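Local coordinates for Esterase/lipase-like protein (Caldicellulosiruptor lactoaceticus 6A, PDB 6A6O) that acts as a bifunctional hydrolase, removing acetyl groups from esters and cleaving xylosides in the manner of a 1,4-beta-xylosidase, at residues I110-Y115 with D155-V160; V173-E178 with S202-V207; C166-Y171 with K270-W275. One frame throughout, in Å; residues are numbered along the deposited sequence.

Interaction 1 of 3, residues I110-Y115 with D155-V160; sequences IRLVRY and DPVERV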
loop_
_atom_site.group_PDB
_atom_site.type_symbol
_atom_site.label_atom_id
_atom_site.label_comp_id
_atom_site.label_asym_id
_atom_site.label_seq_id
_atom_site.Cartn_x
_atom_site.Cartn_y
_atom_site.Cartn_z
ATOM N N ILE A 110 -4.918 5.364 6.092
ATOM C CA ILE A 110 -5.558 6.200 5.072
ATOM C C ILE A 110 -6.540 7.184 5.714
ATOM O O ILE A 110 -6.552 8.376 5.383
ATOM C CB ILE A 110 -6.246 5.328 4.003
ATOM C CG1 ILE A 110 -5.210 4.456 3.277
ATOM C CG2 ILE A 110 -6.970 6.212 2.974
ATOM C CD1 ILE A 110 -5.815 3.618 2.158
ATOM N N ARG A 111 -7.389 6.701 6.629
ATOM C CA ARG A 111 -8.299 7.606 7.338
ATOM C C ARG A 111 -7.538 8.711 8.061
ATOM O O ARG A 111 -7.963 9.878 8.062
ATOM C CB ARG A 111 -9.139 6.836 8.357
ATOM C CG ARG A 111 -9.991 5.729 7.786
ATOM C CD ARG A 111 -11.024 5.326 8.829
ATOM N NE ARG A 111 -11.358 3.905 8.752
ATOM C CZ ARG A 111 -12.311 3.388 7.984
ATOM N NH1 ARG A 111 -13.048 4.163 7.187
ATOM N NH2 ARG A 111 -12.521 2.077 8.011
ATOM N N LEU A 112 -6.423 8.353 8.696
ATOM C CA LEU A 112 -5.650 9.321 9.475
ATOM C C LEU A 112 -5.073 10.413 8.584
ATOM O O LEU A 112 -5.195 11.606 8.884
ATOM C CB LEU A 112 -4.531 8.603 10.222
ATOM C CG LEU A 112 -3.723 9.378 11.270
ATOM C CD1 LEU A 112 -4.653 9.856 12.375
ATOM C CD2 LEU A 112 -2.620 8.506 11.839
ATOM N N VAL A 113 -4.423 10.021 7.484
ATOM C CA VAL A 113 -3.843 11.014 6.589
ATOM C C VAL A 113 -4.936 11.888 5.983
ATOM O O VAL A 113 -4.777 13.108 5.851
ATOM C CB VAL A 113 -2.992 10.324 5.506
ATOM C CG1 VAL A 113 -2.498 11.347 4.490
ATOM C CG2 VAL A 113 -1.820 9.583 6.140
ATOM N N ARG A 114 -6.066 11.287 5.610
ATOM C CA ARG A 114 -7.146 12.080 5.040
ATOM C C ARG A 114 -7.730 13.027 6.081
ATOM O O ARG A 114 -8.049 14.181 5.769
ATOM C CB ARG A 114 -8.230 11.162 4.479
ATOM C CG ARG A 114 -9.298 11.880 3.705
ATOM C CD ARG A 114 -10.103 10.900 2.846
ATOM N NE ARG A 114 -9.457 10.671 1.555
ATOM C CZ ARG A 114 -9.283 9.471 1.000
ATOM N NH1 ARG A 114 -9.693 8.370 1.622
ATOM N NH2 ARG A 114 -8.696 9.376 -0.179
ATOM N N TYR A 115 -7.862 12.553 7.321
ATOM C CA TYR A 115 -8.415 13.392 8.383
ATOM C C TYR A 115 -7.535 14.610 8.637
ATOM O O TYR A 115 -8.040 15.723 8.818
ATOM C CB TYR A 115 -8.573 12.579 9.665
ATOM C CG TYR A 115 -9.076 13.404 10.833
ATOM C CD1 TYR A 115 -10.401 13.809 10.892
ATOM C CD2 TYR A 115 -8.221 13.785 11.863
ATOM C CE1 TYR A 115 -10.877 14.572 11.965
ATOM C CE2 TYR A 115 -8.683 14.548 12.941
ATOM C CZ TYR A 115 -10.009 14.938 12.977
ATOM O OH TYR A 115 -10.482 15.689 14.033
ATOM N N ASP A 155 -14.900 8.630 17.283
ATOM C CA ASP A 155 -13.584 9.012 16.782
ATOM C C ASP A 155 -13.773 9.713 15.445
ATOM O O ASP A 155 -14.218 9.068 14.482
ATOM C CB ASP A 155 -12.703 7.778 16.613
ATOM C CG ASP A 155 -11.246 8.112 16.323
ATOM O OD1 ASP A 155 -10.947 9.238 15.874
ATOM O OD2 ASP A 155 -10.391 7.232 16.554
ATOM N N PRO A 156 -13.453 11.005 15.328
ATOM C CA PRO A 156 -13.636 11.689 14.037
ATOM C C PRO A 156 -12.843 11.055 12.909
ATOM O O PRO A 156 -13.268 11.127 11.748
ATOM C CB PRO A 156 -13.159 13.120 14.319
ATOM C CG PRO A 156 -13.193 13.251 15.827
ATOM C CD PRO A 156 -12.891 11.892 16.361
ATOM N N VAL A 157 -11.698 10.445 13.216
ATOM C CA VAL A 157 -10.909 9.792 12.171
ATOM C C VAL A 157 -11.697 8.645 11.548
ATOM O O VAL A 157 -11.625 8.407 10.336
ATOM C CB VAL A 157 -9.562 9.309 12.739
ATOM C CG1 VAL A 157 -8.788 8.506 11.679
ATOM C CG2 VAL A 157 -8.727 10.485 13.199
ATOM N N GLU A 158 -12.474 7.926 12.362
ATOM C CA GLU A 158 -13.244 6.799 11.849
ATOM C C GLU A 158 -14.400 7.224 10.953
ATOM O O GLU A 158 -14.963 6.379 10.245
ATOM C CB GLU A 158 -13.749 5.955 13.022
ATOM C CG GLU A 158 -12.645 5.212 13.741
ATOM C CD GLU A 158 -11.993 4.138 12.868
ATOM O OE1 GLU A 158 -12.722 3.479 12.096
ATOM O OE2 GLU A 158 -10.757 3.945 12.961
ATOM N N ARG A 159 -14.754 8.505 10.938
ATOM C CA ARG A 159 -15.800 8.986 10.049
ATOM C C ARG A 159 -15.304 9.178 8.626
ATOM O O ARG A 159 -16.116 9.425 7.733
ATOM C CB ARG A 159 -16.375 10.308 10.574
ATOM C CG ARG A 159 -16.854 10.217 12.020
ATOM C CD ARG A 159 -17.138 11.576 12.636
ATOM N NE ARG A 159 -17.256 11.469 14.090
ATOM C CZ ARG A 159 -17.106 12.487 14.933
ATOM N NH1 ARG A 159 -16.842 13.701 14.471
ATOM N NH2 ARG A 159 -17.229 12.291 16.241
ATOM N N VAL A 160 -14.002 9.048 8.400
ATOM C CA VAL A 160 -13.369 9.397 7.130
ATOM C C VAL A 160 -13.201 8.140 6.287
ATOM O O VAL A 160 -12.951 7.052 6.824
ATOM C CB VAL A 160 -12.013 10.076 7.402
ATOM C CG1 VAL A 160 -11.263 10.331 6.131
ATOM C CG2 VAL A 160 -12.220 11.378 8.196
HETATM O O HOH W 1 -9.646 2.891 10.804
#
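Two first torsions bring Arg111 and Tyr115 against the turn 155-160. Arg111 sets CG opposite its carbonyl carbon (chi1 -59°) and reaches out along Val157 and Val160, whereas Tyr115 sets CG opposite its backbone N (chi1 177°) and lays its ring against Pro156 and Val157, which both lie on one side of its plane. The arginine is gripped at its end: NH1 gives a nearly straight bond (166°) to Val160 O at 2.9 Å, with the oxygen at the guanidinium edge and in its plane. Glu158 is related to the same group differently. Its OE1 stands 3.6 Å from Arg111 NE, well out of the guanidinium plane, a long salt bridge of charge alone; a water accepts from Arg111 NE and donates to Glu158 OE2 at 2.6 Å, closing the link. Asp147 also pairs with Arg111 NH1, and Arg108 takes Glu158 OE2.

Apolar contacts fill the rest. Val157 CG2 sits over one face of the Tyr115 ring, 4.0 Å from its centroid, a CH-pi contact, while Pro156 CB meets Tyr115 CE1 at 3.6 Å. Val160 CG1 rests 3.5 Å from Arg114 CG. Beyond this contact, helix 101-115 packs inward on the sheet: Ile110 touches strand 127-132, Val113 strand 54-60 and Leu112 strand 42-46. Arg111, Arg114 and Tyr115 meet the turn, which belongs to the loop between helix 134-142 and strand 167-170.

Interaction 2 of 3, residues V173-E178 with S202-V207; sequences VISLAE and SSHNMV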
loop_
_atom_site.group_PDB
_atom_site.type_symbol
_atom_site.label_atom_id
_atom_site.label_comp_id
_atom_site.label_asym_id
_atom_site.label_seq_id
_atom_site.Cartn_x
_atom_site.Cartn_y
_atom_site.Cartn_z
ATOM N N VAL A 173 2.164 -9.691 -4.029
ATOM C CA VAL A 173 1.367 -10.822 -3.577
ATOM C C VAL A 173 -0.100 -10.464 -3.767
ATOM O O VAL A 173 -0.542 -9.405 -3.320
ATOM C CB VAL A 173 1.690 -11.117 -2.105
ATOM C CG1 VAL A 173 0.715 -12.109 -1.501
ATOM C CG2 VAL A 173 3.155 -11.593 -1.973
ATOM N N ILE A 174 -0.856 -11.323 -4.455
ATOM C CA ILE A 174 -2.250 -11.000 -4.769
ATOM C C ILE A 174 -3.128 -12.168 -4.353
ATOM O O ILE A 174 -4.073 -12.017 -3.560
ATOM C CB ILE A 174 -2.437 -10.682 -6.271
ATOM C CG1 ILE A 174 -1.782 -9.347 -6.647
ATOM C CG2 ILE A 174 -3.926 -10.651 -6.649
ATOM C CD1 ILE A 174 -2.427 -8.099 -6.011
ATOM N N SER A 175 -2.820 -13.341 -4.895
ATOM C CA SER A 175 -3.566 -14.557 -4.616
ATOM C C SER A 175 -2.986 -15.288 -3.406
ATOM O O SER A 175 -1.763 -15.400 -3.254
ATOM C CB SER A 175 -3.542 -15.470 -5.844
ATOM O OG SER A 175 -4.097 -16.732 -5.549
ATOM N N LEU A 176 -3.871 -15.799 -2.557
ATOM C CA LEU A 176 -3.458 -16.531 -1.366
ATOM C C LEU A 176 -3.372 -18.028 -1.656
ATOM O O LEU A 176 -2.649 -18.760 -0.982
ATOM C CB LEU A 176 -4.430 -16.273 -0.213
ATOM C CG LEU A 176 -4.192 -15.001 0.601
ATOM C CD1 LEU A 176 -4.597 -15.207 2.053
ATOM C CD2 LEU A 176 -2.738 -14.564 0.502
ATOM N N ALA A 177 -4.115 -18.472 -2.666
ATOM C CA ALA A 177 -4.126 -19.879 -3.053
ATOM C C ALA A 177 -3.204 -20.122 -4.243
ATOM O O ALA A 177 -1.984 -20.180 -4.092
ATOM C CB ALA A 177 -5.543 -20.329 -3.374
ATOM N N GLU A 178 -3.795 -20.267 -5.425
ATOM C CA GLU A 178 -3.020 -20.495 -6.639
ATOM C C GLU A 178 -1.983 -19.392 -6.808
ATOM O O GLU A 178 -2.290 -18.212 -6.635
ATOM C CB GLU A 178 -3.937 -20.550 -7.861
ATOM C CG GLU A 178 -3.201 -20.560 -9.190
ATOM C CD GLU A 178 -3.423 -21.842 -9.969
ATOM O OE1 GLU A 178 -4.319 -21.865 -10.837
ATOM O OE2 GLU A 178 -2.699 -22.828 -9.713
ATOM N N SER A 202 -7.632 -13.092 -1.338
ATOM C CA SER A 202 -7.050 -13.135 -2.678
ATOM C C SER A 202 -7.634 -11.928 -3.405
ATOM O O SER A 202 -8.795 -11.944 -3.830
ATOM C CB SER A 202 -7.367 -14.459 -3.367
ATOM O OG SER A 202 -6.740 -15.533 -2.675
ATOM N N SER A 203 -6.848 -10.851 -3.497
ATOM C CA SER A 203 -7.457 -9.542 -3.700
ATOM C C SER A 203 -8.041 -9.370 -5.096
ATOM O O SER A 203 -8.927 -8.526 -5.273
ATOM C CB SER A 203 -6.445 -8.431 -3.404
ATOM O OG SER A 203 -5.290 -8.529 -4.233
ATOM N N HIS A 204 -7.593 -10.154 -6.085
ATOM C CA HIS A 204 -8.230 -10.063 -7.401
ATOM C C HIS A 204 -9.706 -10.447 -7.332
ATOM O O HIS A 204 -10.513 -9.954 -8.131
ATOM C CB HIS A 204 -7.481 -10.919 -8.438
ATOM C CG HIS A 204 -7.497 -12.391 -8.167
ATOM N ND1 HIS A 204 -6.852 -12.962 -7.086
ATOM C CD2 HIS A 204 -8.057 -13.416 -8.852
ATOM C CE1 HIS A 204 -7.021 -14.272 -7.116
ATOM N NE2 HIS A 204 -7.745 -14.573 -8.181
ATOM N N ASN A 205 -10.085 -11.282 -6.355
ATOM C CA ASN A 205 -11.484 -11.671 -6.169
ATOM C C ASN A 205 -12.368 -10.511 -5.713
ATOM O O ASN A 205 -13.597 -10.573 -5.878
ATOM C CB ASN A 205 -11.591 -12.788 -5.120
ATOM C CG ASN A 205 -11.100 -14.132 -5.616
ATOM O OD1 ASN A 205 -11.200 -14.468 -6.803
ATOM N ND2 ASN A 205 -10.575 -14.930 -4.691
ATOM N N MET A 206 -11.783 -9.466 -5.130
ATOM C CA MET A 206 -12.546 -8.415 -4.474
ATOM C C MET A 206 -12.545 -7.101 -5.241
ATOM O O MET A 206 -13.101 -6.113 -4.755
ATOM C CB MET A 206 -12.005 -8.209 -3.055
ATOM C CG MET A 206 -12.125 -9.466 -2.218
ATOM S SD MET A 206 -13.854 -9.728 -1.723
ATOM C CE MET A 206 -14.105 -8.270 -0.720
ATOM N N VAL A 207 -11.953 -7.066 -6.438
ATOM C CA VAL A 207 -12.032 -5.868 -7.266
ATOM C C VAL A 207 -13.489 -5.576 -7.605
ATOM O O VAL A 207 -14.277 -6.486 -7.892
ATOM C CB VAL A 207 -11.186 -6.057 -8.538
ATOM C CG1 VAL A 207 -11.396 -4.900 -9.517
ATOM C CG2 VAL A 207 -9.740 -6.159 -8.166
#
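Ser202 and Ser203 tie the loop 202-207 to the loop 173-178 through two bonds of different kinds. Ser203 N donates to Ile174 O at 3.0 Å, from well above the carbonyl plane, and Ser202 CA adds a C-H...O contact to the same oxygen at 3.3 Å. Two residues on from Ile174, and one back from Ser203, the backbone N of Leu176 donates to Ser202 OG at 2.9 Å, the straighter bond of the pair (167° against 153°). Ser202 OG is therefore held twice, since it also bonds Val198 O in helix 195-200.

Around these bonds the side chains make a close shell of mixed character. Placed between the backbone N and the carbonyl carbon (chi1 59°), Ser203 OG lies 3.4 Å from Ile174 CD1, while it is satisfied by Ser140 OG of helix 134-142. His204 leans on the other branch of the isoleucine, with ND1 3.8 Å from Ile174 CG2; that nitrogen is buried with no partner in the model. His204 CE1 stands 3.9 Å from Ser175 CB.

The next shell fixes the first loop. Asn229 OD1 bonds both Ile174 N and Ser175 N, and Ser175 OG donates to Glu178 O at 2.6 Å, tying the loop 173-178 back on itself. Val173, at the start of this loop, shares a backbone hydrogen bond with Ser133, the probable nucleophile on its elbow. A loop leaving the C-terminal end of strand 167-170, joined through helices 182-189 and 195-200 to a second loop that leads into strand 214-219, is consistent with the alpha/beta-hydrolase fold.

Interaction 3 of 3, residues C166-Y171 with K270-W275; sequences CIVLCY and KLCEKW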
loop_
_atom_site.group_PDB
_atom_site.type_symbol
_atom_site.label_atom_id
_atom_site.label_comp_id
_atom_site.label_asym_id
_atom_site.label_seq_id
_atom_site.Cartn_x
_atom_site.Cartn_y
_atom_site.Cartn_z
ATOM N N CYS A 166 -5.713 6.160 -5.650
ATOM C CA CYS A 166 -5.034 5.365 -6.669
ATOM C C CYS A 166 -4.215 4.311 -5.942
ATOM O O CYS A 166 -3.953 4.429 -4.740
ATOM C CB CYS A 166 -4.148 6.222 -7.589
ATOM S SG CYS A 166 -2.605 6.857 -6.834
ATOM N N ILE A 167 -3.803 3.279 -6.688
ATOM C CA ILE A 167 -3.061 2.145 -6.146
ATOM C C ILE A 167 -1.874 1.859 -7.058
ATOM O O ILE A 167 -2.041 1.772 -8.278
ATOM C CB ILE A 167 -3.937 0.880 -6.071
ATOM C CG1 ILE A 167 -5.184 1.100 -5.215
ATOM C CG2 ILE A 167 -3.131 -0.275 -5.538
ATOM C CD1 ILE A 167 -6.212 -0.013 -5.436
ATOM N N VAL A 168 -0.691 1.675 -6.473
ATOM C CA VAL A 168 0.485 1.230 -7.220
ATOM C C VAL A 168 0.955 -0.083 -6.603
ATOM O O VAL A 168 1.205 -0.149 -5.395
ATOM C CB VAL A 168 1.613 2.270 -7.207
ATOM C CG1 VAL A 168 2.824 1.732 -7.992
ATOM C CG2 VAL A 168 1.118 3.595 -7.792
ATOM N N LEU A 169 1.066 -1.121 -7.426
ATOM C CA LEU A 169 1.394 -2.462 -6.956
ATOM C C LEU A 169 2.689 -2.898 -7.612
ATOM O O LEU A 169 2.773 -2.951 -8.841
ATOM C CB LEU A 169 0.280 -3.453 -7.292
ATOM C CG LEU A 169 -1.077 -3.067 -6.716
ATOM C CD1 LEU A 169 -2.135 -4.069 -7.186
ATOM C CD2 LEU A 169 -1.037 -2.990 -5.165
ATOM N N CYS A 170 3.685 -3.233 -6.798
ATOM C CA CYS A 170 5.023 -3.553 -7.283
ATOM C C CYS A 170 5.325 -4.990 -6.905
ATOM O O CYS A 170 5.375 -5.314 -5.710
ATOM C CB CYS A 170 6.061 -2.606 -6.681
ATOM S SG CYS A 170 5.613 -0.850 -6.803
ATOM N N TYR A 171 5.530 -5.847 -7.929
ATOM C CA TYR A 171 5.602 -7.298 -7.772
ATOM C C TYR A 171 4.730 -7.788 -6.612
ATOM O O TYR A 171 5.228 -8.444 -5.686
ATOM C CB TYR A 171 7.069 -7.752 -7.630
ATOM C CG TYR A 171 7.990 -6.884 -6.783
ATOM C CD1 TYR A 171 8.078 -7.067 -5.392
ATOM C CD2 TYR A 171 8.796 -5.915 -7.371
ATOM C CE1 TYR A 171 8.938 -6.283 -4.622
ATOM C CE2 TYR A 171 9.655 -5.129 -6.613
ATOM C CZ TYR A 171 9.727 -5.317 -5.246
ATOM O OH TYR A 171 10.590 -4.530 -4.510
ATOM N N LYS A 270 9.838 5.766 -14.060
ATOM C CA LYS A 270 9.514 6.820 -15.012
ATOM C C LYS A 270 8.132 6.591 -15.612
ATOM O O LYS A 270 7.355 7.538 -15.783
ATOM C CB LYS A 270 10.589 6.895 -16.099
ATOM C CG LYS A 270 10.313 7.960 -17.145
ATOM C CD LYS A 270 10.201 9.352 -16.527
ATOM C CE LYS A 270 11.518 9.817 -15.905
ATOM N NZ LYS A 270 11.402 11.234 -15.416
ATOM N N LEU A 271 7.787 5.329 -15.885
ATOM C CA LEU A 271 6.440 5.032 -16.358
ATOM C C LEU A 271 5.407 5.354 -15.280
ATOM O O LEU A 271 4.322 5.862 -15.582
ATOM C CB LEU A 271 6.354 3.565 -16.789
ATOM C CG LEU A 271 7.209 3.185 -18.018
ATOM C CD1 LEU A 271 7.468 1.675 -18.083
ATOM C CD2 LEU A 271 6.543 3.655 -19.295
ATOM N N CYS A 272 5.736 5.087 -14.015
ATOM C CA CYS A 272 4.791 5.382 -12.937
ATOM C C CYS A 272 4.595 6.885 -12.773
ATOM O O CYS A 272 3.467 7.353 -12.577
ATOM C CB CYS A 272 5.275 4.763 -11.629
ATOM S SG CYS A 272 3.988 4.710 -10.384
ATOM N N GLU A 273 5.684 7.655 -12.869
ATOM C CA GLU A 273 5.584 9.111 -12.847
ATOM C C GLU A 273 4.647 9.621 -13.937
ATOM O O GLU A 273 3.786 10.471 -13.682
ATOM C CB GLU A 273 6.972 9.726 -13.007
ATOM C CG GLU A 273 6.966 11.249 -13.057
ATOM C CD GLU A 273 8.296 11.824 -13.515
ATOM O OE1 GLU A 273 9.309 11.095 -13.496
ATOM O OE2 GLU A 273 8.325 13.010 -13.892
ATOM N N LYS A 274 4.800 9.110 -15.165
ATOM C CA LYS A 274 3.927 9.542 -16.252
ATOM C C LYS A 274 2.490 9.076 -16.046
ATOM O O LYS A 274 1.553 9.786 -16.427
ATOM C CB LYS A 274 4.467 9.042 -17.595
ATOM C CG LYS A 274 5.780 9.713 -18.008
ATOM C CD LYS A 274 5.676 11.238 -17.878
ATOM C CE LYS A 274 6.949 11.959 -18.338
ATOM N NZ LYS A 274 6.905 13.421 -18.000
ATOM N N TRP A 275 2.286 7.907 -15.430
ATOM C CA TRP A 275 0.924 7.465 -15.140
ATOM C C TRP A 275 0.262 8.362 -14.097
ATOM O O TRP A 275 -0.913 8.731 -14.241
ATOM C CB TRP A 275 0.945 6.001 -14.678
ATOM C CG TRP A 275 -0.377 5.443 -14.210
ATOM C CD1 TRP A 275 -1.405 4.993 -14.991
ATOM C CD2 TRP A 275 -0.801 5.263 -12.854
ATOM N NE1 TRP A 275 -2.440 4.546 -14.209
ATOM C CE2 TRP A 275 -2.094 4.700 -12.891
ATOM C CE3 TRP A 275 -0.211 5.524 -11.609
ATOM C CZ2 TRP A 275 -2.809 4.376 -11.735
ATOM C CZ3 TRP A 275 -0.939 5.210 -10.449
ATOM C CH2 TRP A 275 -2.218 4.649 -10.524
#
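While Cys272 and Trp275 turn toward Val168 and its neighbours, the shortest sound polar bond of these residues is on the helix itself: Lys270 NZ donates to Glu273 OE1 at 2.8 Å, a salt bridge one turn apart. Across to the strand, contact is apolar and sulfur-aromatic.

Val168 presents both methyls to the helix. CG1 and CG2 each stand 4.0 Å from Cys272 SG, so the sulfur faces the fork of the valine, and CG2 also reaches Trp275 CZ3 at 3.7 Å. The indole arrives there because its CG lies opposite the backbone N (chi1 174°), which sends the six-membered ring toward the strand with its far rim leading. That rim meets Cys166 as well, with CB 3.8 Å from Trp275 CH2. Cys166 SG lies obliquely to the ring, 5.3 Å from the six-membered centroid and 66° off its normal, while Ile167 O approaches Trp275 CH2 at 3.7 Å.

Strand 167-170 and helix 270-275 run nearly antiparallel (168°), their axes 11.3 Å apart at closest, a spacing bridged mainly by side chains. Phe215 of the adjacent strand 214-219 touches Val168, Cys272 and Trp275, widening the apolar layer. The final helix, 268-278, covers one side of a mixed eight-stranded sheet whose strand order, 1-2-4-3-5-6-7-8, is that of the alpha/beta-hydrolase fold.

In the fold
Interaction 3 belongs to the core: every touching residue is buried, and sheet meets helix through methyls, sulfur and indole. Interaction 2 is buried too, but it joins two loops, so backbone amides, a carbonyl and serine hydroxyls do the work. Interaction 1 lies further out, its centre about 17 Å from the centre of the chain, and mixes charges and a water with an exposed tyrosine. Interactions 2 and 3 follow one another along the chain, through strand 167-170 and then the loop after it, and touch where Ile174 CD1 meets Leu169 CD1 at 4.2 Å. Interaction 1 stands apart, its nearest atoms about 7 Å from interaction 3 and about 13 Å from interaction 2.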